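Cycloalternan-forming enzyme (Listeria monocytogenes serovar 1/2a, PDB 5F7U) belongs to glycoside hydrolase family 31 and joins a TIM-barrel domain to several beta-rich domains, among them a family 6 carbohydrate-binding module. Local coordinates at residues 513-516 with 517-521. The protein carries 1 engineered substitution. Residues are numbered along the deposited sequence; the frame is centred on the assembly and turned at random.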
ATOM      1  N   ASP A 513       3.321 -20.227  24.623  1.00 24.33           N
ATOM      2  CA  ASP A 513       4.356 -21.247  24.836  1.00 24.80           C
ATOM      3  C   ASP A 513       4.899 -21.828  23.508  1.00 23.68           C
ATOM      4  O   ASP A 513       6.106 -22.031  23.373  1.00 23.62           O
ATOM      5  CB  ASP A 513       3.860 -22.390  25.734  1.00 26.60           C
ATOM      6  CG  ASP A 513       3.512 -21.941  27.161  1.00 28.15           C
ATOM      7  OD1 ASP A 513       4.003 -20.909  27.661  1.00 28.63           O
ATOM      8  OD2 ASP A 513       2.742 -22.680  27.804  1.00 29.84           O
ATOM      9  N   ALA A 514       4.013 -22.067  22.538  1.00 22.37           N
ATOM     10  CA  ALA A 514       4.416 -22.564  21.210  1.00 21.52           C
ATOM     11  C   ALA A 514       5.314 -21.563  20.490  1.00 20.91           C
ATOM     12  O   ALA A 514       6.324 -21.941  19.882  1.00 20.42           O
ATOM     13  CB  ALA A 514       3.196 -22.864  20.348  1.00 21.01           C
ATOM     14  N   VAL A 515       4.911 -20.294  20.550  1.00 20.42           N
ATOM     15  CA  VAL A 515       5.665 -19.191  19.938  1.00 20.15           C
ATOM     16  C   VAL A 515       7.041 -19.081  20.578  1.00 21.29           C
ATOM     17  O   VAL A 515       8.050 -18.988  19.871  1.00 21.00           O
ATOM     18  CB  VAL A 515       4.889 -17.864  20.053  1.00 19.69           C
ATOM     19  CG1 VAL A 515       5.697 -16.684  19.485  1.00 19.35           C
ATOM     20  CG2 VAL A 515       3.554 -18.008  19.323  1.00 19.10           C
ATOM     21  N   ASP A 516       7.078 -19.095  21.917  1.00 22.46           N
ATOM     22  CA  ASP A 516       8.351 -19.048  22.640  1.00 23.92           C
ATOM     23  C   ASP A 516       9.284 -20.179  22.217  1.00 23.53           C
ATOM     24  O   ASP A 516      10.471 -19.936  21.991  1.00 23.89           O
ATOM     25  CB  ASP A 516       8.131 -19.047  24.167  1.00 26.37           C
ATOM     26  CG  ASP A 516       7.546 -17.714  24.680  1.00 28.11           C
ATOM     27  OD1 ASP A 516       7.654 -16.668  23.978  1.00 29.26           O
ATOM     28  OD2 ASP A 516       6.970 -17.712  25.788  1.00 30.40           O
ATOM     29  N   TRP A 517       8.748 -21.393  22.076  1.00 22.88           N
ATOM     30  CA  TRP A 517       9.534 -22.534  21.610  1.00 22.27           C
ATOM     31  C   TRP A 517      10.039 -22.319  20.190  1.00 21.19           C
ATOM     32  O   TRP A 517      11.221 -22.406  19.932  1.00 21.23           O
ATOM     33  CB  TRP A 517       8.745 -23.837  21.680  1.00 22.47           C
ATOM     34  CG  TRP A 517       9.452 -24.940  20.991  1.00 22.59           C
ATOM     35  CD1 TRP A 517      10.653 -25.502  21.360  1.00 23.07           C
ATOM     36  CD2 TRP A 517       9.042 -25.610  19.790  1.00 22.12           C
ATOM     37  NE1 TRP A 517      11.011 -26.473  20.456  1.00 23.14           N
ATOM     38  CE2 TRP A 517      10.043 -26.566  19.486  1.00 22.64           C
ATOM     39  CE3 TRP A 517       7.925 -25.494  18.935  1.00 21.56           C
ATOM     40  CZ2 TRP A 517       9.960 -27.419  18.368  1.00 22.38           C
ATOM     41  CZ3 TRP A 517       7.844 -26.339  17.810  1.00 21.43           C
ATOM     42  CH2 TRP A 517       8.852 -27.295  17.549  1.00 21.72           C
ATOM     43  N   TRP A 518       9.124 -22.042  19.276  1.00 20.24           N
ATOM     44  CA  TRP A 518       9.472 -21.881  17.854  1.00 19.63           C
ATOM     45  C   TRP A 518      10.559 -20.820  17.674  1.00 19.57           C
ATOM     46  O   TRP A 518      11.573 -21.070  17.013  1.00 19.55           O
ATOM     47  CB  TRP A 518       8.225 -21.474  17.097  1.00 18.98           C
ATOM     48  CG  TRP A 518       8.330 -21.496  15.611  1.00 18.62           C
ATOM     49  CD1 TRP A 518       8.607 -20.429  14.790  1.00 18.21           C
ATOM     50  CD2 TRP A 518       8.069 -22.613  14.748  1.00 18.71           C
ATOM     51  NE1 TRP A 518       8.558 -20.824  13.464  1.00 18.00           N
ATOM     52  CE2 TRP A 518       8.228 -22.155  13.411  1.00 18.21           C
ATOM     53  CE3 TRP A 518       7.712 -23.961  14.976  1.00 18.92           C
ATOM     54  CZ2 TRP A 518       8.038 -22.996  12.294  1.00 18.04           C
ATOM     55  CZ3 TRP A 518       7.526 -24.804  13.864  1.00 18.88           C
ATOM     56  CH2 TRP A 518       7.689 -24.307  12.533  1.00 18.41           C
ATOM     57  N   THR A 519      10.355 -19.656  18.304  1.00 19.68           N
ATOM     58  CA  THR A 519      11.315 -18.560  18.232  1.00 19.82           C
ATOM     59  C   THR A 519      12.633 -18.890  18.938  1.00 20.45           C
ATOM     60  O   THR A 519      13.694 -18.512  18.448  1.00 20.34           O
ATOM     61  CB  THR A 519      10.735 -17.230  18.725  1.00 19.76           C
ATOM     62  OG1 THR A 519      10.346 -17.341  20.093  1.00 20.77           O
ATOM     63  CG2 THR A 519       9.528 -16.782  17.839  1.00 19.16           C
ATOM     64  N   SER A 520      12.577 -19.637  20.052  1.00 21.19           N
ATOM     65  CA  SER A 520      13.820 -20.036  20.754  1.00 21.96           C
ATOM     66  C   SER A 520      14.793 -20.800  19.833  1.00 21.69           C
ATOM     67  O   SER A 520      16.016 -20.715  19.994  1.00 21.79           O
ATOM     68  CB  SER A 520      13.543 -20.848  22.033  1.00 22.66           C
ATOM     69  OG  SER A 520      13.130 -22.179  21.748  1.00 23.33           O
ATOM     70  N   GLN A 521      14.241 -21.532  18.865  1.00 21.11           N
ATOM     71  CA  GLN A 521      15.038 -22.341  17.945  1.00 21.11           C
ATOM     72  C   GLN A 521      15.815 -21.468  16.977  1.00 20.50           C
ATOM     73  O   GLN A 521      16.841 -21.885  16.442  1.00 20.38           O
ATOM     74  CB  GLN A 521      14.148 -23.303  17.154  1.00 21.38           C
ATOM     75  CG  GLN A 521      13.392 -24.308  18.013  1.00 22.73           C
ATOM     76  CD  GLN A 521      12.597 -25.269  17.162  1.00 23.54           C
ATOM     77  OE1 GLN A 521      11.676 -24.861  16.455  1.00 23.83           O
ATOM     78  NE2 GLN A 521      12.953 -26.546  17.210  1.00 24.41           N
TER
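Trp517 reaches back one helical turn to Asp513, its backbone N lying 3.0 Å from Asp513 O in the first of four successive i to i+4 bonds. A chi1 of 170° sets CG opposite the backbone N and carries the edge of the indole past Ala514 O, with CE3 4.0 Å from that oxygen. One face of the ring receives Gln521 OE1, displaced toward the rim, while NE1 bonds to Gly422 O and Tyr477 meets the indole edge-to-face. At Trp518 the backbone N donates to Ala514 O in a nearly straight bond, 2.9 Å long, and CB rests 3.4 Å from the same oxygen. The second indole is buried: NE1 bonds to Tyr570 OH, and Phe509 and Arg522 add an edge-to-face and a cation-pi contact. Both segments belong to the short helix 512-520, which follows barrel strand 452-457 and precedes strand 534-536 in the family 31 TIM barrel; the two indoles pack it against helix 469-481 through Met478. Thr519 shows how a hydroxyl on a helix can turn toward a carbonyl of the preceding turn. With OG1 set between the backbone N and the carbonyl carbon (chi1 61°), the hydroxyl comes to 2.8 Å from Val515 O, an oxygen that already accepts the Thr519 N-H. The methyl CG2 meanwhile lies 4.2 Å from Val515 CG1, a loose aliphatic touch. Ser520 N continues the series to Asp516 O with a more bent bond (146°). Its hydroxyl turns back instead to Trp517 O, where OG donates a short 2.6 Å bond, and the Gln521 N-H lies between two carbonyls, bonding to Trp518 O and weakly to Trp517 O.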